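Local coordinates for gamma-hexachlorocyclohexane dehydrochlorinase (Novosphingobium barchaimii LL02, PDB 5KVB), which probably catalyses the two successive 1,2-anti dehydrochlorinations that turn the pollutant gamma-hexachlorocyclohexane (lindane) into 1,3,4,6-tetrachloro-1,4-cyclohexadiene, at residues G110-S122 / N137-F151. Residues are numbered along the deposited sequence; the frame is centred on the assembly and turned at random.
Sequences GNQSILIAAVYTS and NGRMNYFTPLAGIHF
The F143 ring takes I114 CG2 over the centre of one face, a CH-pi contact with that methyl 3.8 Å from the ring centroid. Because F143 CG stands anti to the backbone N (chi1 -175°), the ring leans over I114 and also runs alongside I116, whose CG1 lies 3.6 Å from F143 CD2. Branched I116 suits this face, turning CG1 to the phenylalanine and CG2 to M140's flexible chain. Beyond the strand pair, where the chain folds back past S113, the F151 ring has I114 O at its edge, in plane, while F151 N donates to S113 OG over 3.0 Å; the small serine lets the chain return this close, and its hydroxyl is also bonded to N106. Water 1, which links S113 N and I149 O, lies over one face of the H150 ring toward its rim.

Between strand 113-122 and its antiparallel hairpin partner, A117 O grips both N141 N (2.8 Å) and Y142 N (3.2 Å), the latter on a lone pair in the carbonyl plane. This is a classic beta bulge, and the chain turns a corner there. A117 is small enough for Y142 CD2 to rest 3.6 Å from its CB. Water 2 joins V119 O, T121 OG1 and N137 ND2.

Y142 OH bonds D77 OD2 of the second subunit, and its ring meets F151 of that subunit, planes about 10° apart. Within the curved sheet of this NTF2-like fold, strand 113-122 is bonded on its other edge to strand 94-107, and Y120 reaches helix 10-33 and the probable proton acceptor H80 on strand 75-89.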
# COMPACT_ATOMS: atom_id res chain seq x y z
N GLY A 110 -28.05 -8.76 -4.56
CA GLY A 110 -28.36 -7.50 -5.21
C GLY A 110 -27.43 -7.08 -6.34
O GLY A 110 -27.60 -5.99 -6.90
N ASN A 111 -26.46 -7.93 -6.67
CA ASN A 111 -25.45 -7.62 -7.69
C ASN A 111 -24.75 -6.27 -7.45
O ASN A 111 -24.46 -5.54 -8.40
CB ASN A 111 -26.07 -7.62 -9.10
CG ASN A 111 -25.02 -7.54 -10.21
OD1 ASN A 111 -24.00 -8.23 -10.17
ND2 ASN A 111 -25.26 -6.67 -11.19
N GLN A 112 -24.46 -5.97 -6.19
CA GLN A 112 -23.92 -4.68 -5.81
C GLN A 112 -22.40 -4.66 -5.77
O GLN A 112 -21.78 -5.62 -5.31
CB GLN A 112 -24.43 -4.28 -4.42
CG GLN A 112 -25.93 -4.28 -4.29
CD GLN A 112 -26.37 -4.07 -2.85
OE1 GLN A 112 -26.69 -5.03 -2.14
NE2 GLN A 112 -26.39 -2.82 -2.42
N SER A 113 -21.80 -3.58 -6.24
CA SER A 113 -20.38 -3.37 -5.97
C SER A 113 -20.25 -2.61 -4.65
O SER A 113 -21.05 -1.72 -4.35
CB SER A 113 -19.69 -2.61 -7.11
OG SER A 113 -19.46 -3.46 -8.22
N ILE A 114 -19.22 -2.96 -3.88
CA ILE A 114 -19.05 -2.48 -2.51
C ILE A 114 -17.62 -1.97 -2.29
O ILE A 114 -16.67 -2.57 -2.79
CB ILE A 114 -19.31 -3.60 -1.47
CG1 ILE A 114 -20.67 -4.27 -1.70
CG2 ILE A 114 -19.19 -3.06 -0.03
CD1 ILE A 114 -21.85 -3.40 -1.39
N LEU A 115 -17.49 -0.86 -1.57
CA LEU A 115 -16.19 -0.43 -1.06
C LEU A 115 -16.17 -0.61 0.44
O LEU A 115 -17.06 -0.11 1.15
CB LEU A 115 -15.91 1.04 -1.43
CG LEU A 115 -14.55 1.64 -1.05
CD1 LEU A 115 -14.14 2.72 -2.05
CD2 LEU A 115 -14.55 2.23 0.36
N ILE A 116 -15.14 -1.30 0.93
CA ILE A 116 -14.97 -1.54 2.36
C ILE A 116 -13.65 -0.92 2.83
O ILE A 116 -12.60 -1.10 2.18
CB ILE A 116 -14.97 -3.06 2.68
CG1 ILE A 116 -16.34 -3.68 2.37
CG2 ILE A 116 -14.63 -3.31 4.14
CD1 ILE A 116 -16.33 -5.21 2.38
N ALA A 117 -13.71 -0.16 3.91
CA ALA A 117 -12.50 0.28 4.60
C ALA A 117 -12.43 -0.45 5.92
O ALA A 117 -13.33 -0.31 6.76
CB ALA A 117 -12.52 1.80 4.81
N ALA A 118 -11.37 -1.23 6.13
CA ALA A 118 -11.25 -2.06 7.32
C ALA A 118 -9.94 -1.84 8.05
O ALA A 118 -8.94 -1.40 7.44
CB ALA A 118 -11.39 -3.53 6.96
N VAL A 119 -9.94 -2.13 9.34
CA VAL A 119 -8.72 -2.19 10.13
C VAL A 119 -8.50 -3.63 10.56
O VAL A 119 -9.39 -4.26 11.11
CB VAL A 119 -8.79 -1.26 11.35
CG1 VAL A 119 -7.65 -1.54 12.31
CG2 VAL A 119 -8.77 0.20 10.89
N TYR A 120 -7.31 -4.14 10.26
CA TYR A 120 -6.91 -5.49 10.68
C TYR A 120 -5.96 -5.40 11.87
O TYR A 120 -4.90 -4.75 11.78
CB TYR A 120 -6.20 -6.25 9.54
CG TYR A 120 -7.08 -6.78 8.42
CD1 TYR A 120 -8.38 -6.31 8.22
CD2 TYR A 120 -6.60 -7.77 7.56
CE1 TYR A 120 -9.17 -6.81 7.17
CE2 TYR A 120 -7.39 -8.28 6.54
CZ TYR A 120 -8.66 -7.79 6.34
OH TYR A 120 -9.43 -8.29 5.31
N THR A 121 -6.34 -6.02 12.98
CA THR A 121 -5.54 -6.05 14.20
C THR A 121 -5.04 -7.48 14.40
O THR A 121 -5.85 -8.42 14.52
CB THR A 121 -6.36 -5.59 15.42
OG1 THR A 121 -6.93 -4.30 15.15
CG2 THR A 121 -5.50 -5.47 16.63
N SER A 122 -3.72 -7.67 14.38
CA SER A 122 -3.14 -9.02 14.30
C SER A 122 -2.14 -9.29 15.42
O SER A 122 -1.62 -8.36 16.03
CB SER A 122 -2.48 -9.20 12.93
OG SER A 122 -1.53 -8.18 12.66
N ASN A 137 -8.08 -10.01 13.86
CA ASN A 137 -9.37 -9.38 14.11
C ASN A 137 -9.61 -8.39 12.98
O ASN A 137 -8.78 -7.54 12.72
CB ASN A 137 -9.35 -8.69 15.48
CG ASN A 137 -10.67 -8.07 15.86
OD1 ASN A 137 -11.43 -8.64 16.65
ND2 ASN A 137 -10.96 -6.89 15.31
N GLY A 138 -10.73 -8.53 12.29
CA GLY A 138 -11.09 -7.60 11.23
C GLY A 138 -12.31 -6.79 11.63
O GLY A 138 -13.32 -7.37 12.04
N ARG A 139 -12.21 -5.47 11.51
CA ARG A 139 -13.31 -4.55 11.77
C ARG A 139 -13.54 -3.61 10.58
O ARG A 139 -12.60 -3.00 10.07
CB ARG A 139 -13.03 -3.74 13.04
CG ARG A 139 -13.94 -2.53 13.23
CD ARG A 139 -13.89 -2.01 14.66
NE ARG A 139 -12.64 -2.36 15.31
CZ ARG A 139 -11.56 -1.58 15.35
NH1 ARG A 139 -11.59 -0.38 14.77
NH2 ARG A 139 -10.46 -2.00 15.96
N MET A 140 -14.78 -3.51 10.13
CA MET A 140 -15.11 -2.65 9.00
C MET A 140 -15.61 -1.29 9.47
O MET A 140 -16.63 -1.20 10.17
CB MET A 140 -16.17 -3.31 8.11
CG MET A 140 -15.71 -4.64 7.53
SD MET A 140 -16.96 -5.41 6.48
CE MET A 140 -16.11 -6.89 5.94
N ASN A 141 -14.90 -0.23 9.08
CA ASN A 141 -15.32 1.14 9.38
C ASN A 141 -16.23 1.73 8.30
O ASN A 141 -17.17 2.47 8.63
CB ASN A 141 -14.09 2.04 9.58
CG ASN A 141 -13.30 1.67 10.82
OD1 ASN A 141 -13.88 1.34 11.86
ND2 ASN A 141 -11.98 1.71 10.71
N TYR A 142 -15.95 1.43 7.04
CA TYR A 142 -16.87 1.74 5.92
C TYR A 142 -17.32 0.44 5.26
O TYR A 142 -16.51 -0.43 4.95
CB TYR A 142 -16.21 2.60 4.83
CG TYR A 142 -15.71 3.98 5.17
CD1 TYR A 142 -16.23 4.70 6.24
CD2 TYR A 142 -14.73 4.59 4.37
CE1 TYR A 142 -15.77 5.98 6.51
CE2 TYR A 142 -14.27 5.85 4.64
CZ TYR A 142 -14.79 6.55 5.71
OH TYR A 142 -14.35 7.82 6.00
N PHE A 143 -18.62 0.32 5.02
CA PHE A 143 -19.17 -0.72 4.14
C PHE A 143 -20.14 0.01 3.24
O PHE A 143 -21.27 0.30 3.64
CB PHE A 143 -19.86 -1.84 4.93
CG PHE A 143 -20.33 -3.00 4.07
CD1 PHE A 143 -21.53 -2.93 3.39
CD2 PHE A 143 -19.56 -4.15 3.96
CE1 PHE A 143 -21.97 -3.98 2.60
CE2 PHE A 143 -19.99 -5.21 3.17
CZ PHE A 143 -21.19 -5.12 2.49
N THR A 144 -19.70 0.34 2.03
CA THR A 144 -20.39 1.34 1.23
C THR A 144 -20.80 0.80 -0.13
O THR A 144 -19.96 0.58 -0.99
CB THR A 144 -19.50 2.59 1.03
OG1 THR A 144 -19.09 3.08 2.32
CG2 THR A 144 -20.25 3.69 0.31
N PRO A 145 -22.11 0.57 -0.32
CA PRO A 145 -22.58 0.22 -1.66
C PRO A 145 -22.34 1.38 -2.63
O PRO A 145 -22.49 2.54 -2.25
CB PRO A 145 -24.07 -0.05 -1.47
CG PRO A 145 -24.43 0.68 -0.21
CD PRO A 145 -23.21 0.64 0.66
N LEU A 146 -21.94 1.07 -3.85
CA LEU A 146 -21.59 2.11 -4.82
C LEU A 146 -22.64 2.22 -5.91
O LEU A 146 -22.55 1.53 -6.93
CB LEU A 146 -20.22 1.81 -5.43
CG LEU A 146 -19.05 1.67 -4.46
CD1 LEU A 146 -17.82 1.15 -5.20
CD2 LEU A 146 -18.73 3.00 -3.76
N ALA A 147 -23.63 3.08 -5.69
CA ALA A 147 -24.73 3.23 -6.64
C ALA A 147 -24.25 3.62 -8.03
O ALA A 147 -23.52 4.60 -8.19
CB ALA A 147 -25.73 4.25 -6.12
N GLY A 148 -24.67 2.86 -9.03
CA GLY A 148 -24.38 3.18 -10.41
C GLY A 148 -23.02 2.72 -10.89
O GLY A 148 -22.64 2.96 -12.03
N ILE A 149 -22.27 2.05 -10.01
CA ILE A 149 -20.94 1.57 -10.34
C ILE A 149 -20.85 0.06 -10.17
O ILE A 149 -21.23 -0.47 -9.12
CB ILE A 149 -19.86 2.24 -9.46
CG1 ILE A 149 -19.78 3.73 -9.77
CG2 ILE A 149 -18.49 1.57 -9.65
CD1 ILE A 149 -18.92 4.52 -8.81
N HIS A 150 -20.38 -0.62 -11.20
CA HIS A 150 -20.17 -2.06 -11.14
C HIS A 150 -18.78 -2.40 -11.65
O HIS A 150 -18.42 -2.07 -12.79
CB HIS A 150 -21.24 -2.81 -11.94
CG HIS A 150 -22.61 -2.69 -11.37
ND1 HIS A 150 -23.07 -3.50 -10.35
CD2 HIS A 150 -23.62 -1.83 -11.65
CE1 HIS A 150 -24.30 -3.16 -10.04
NE2 HIS A 150 -24.66 -2.15 -10.81
N PHE A 151 -17.98 -3.06 -10.81
CA PHE A 151 -16.62 -3.42 -11.19
C PHE A 151 -16.67 -4.55 -12.21
O PHE A 151 -17.15 -5.64 -11.92
CB PHE A 151 -15.78 -3.83 -9.97
CG PHE A 151 -15.65 -2.75 -8.93
CD1 PHE A 151 -15.13 -1.50 -9.27
CD2 PHE A 151 -16.06 -2.97 -7.62
CE1 PHE A 151 -15.02 -0.50 -8.31
CE2 PHE A 151 -15.94 -1.98 -6.66
CZ PHE A 151 -15.42 -0.74 -7.00
O HOH W 1 -23.18 -1.29 -7.36
O HOH W 2 -9.43 -4.73 14.08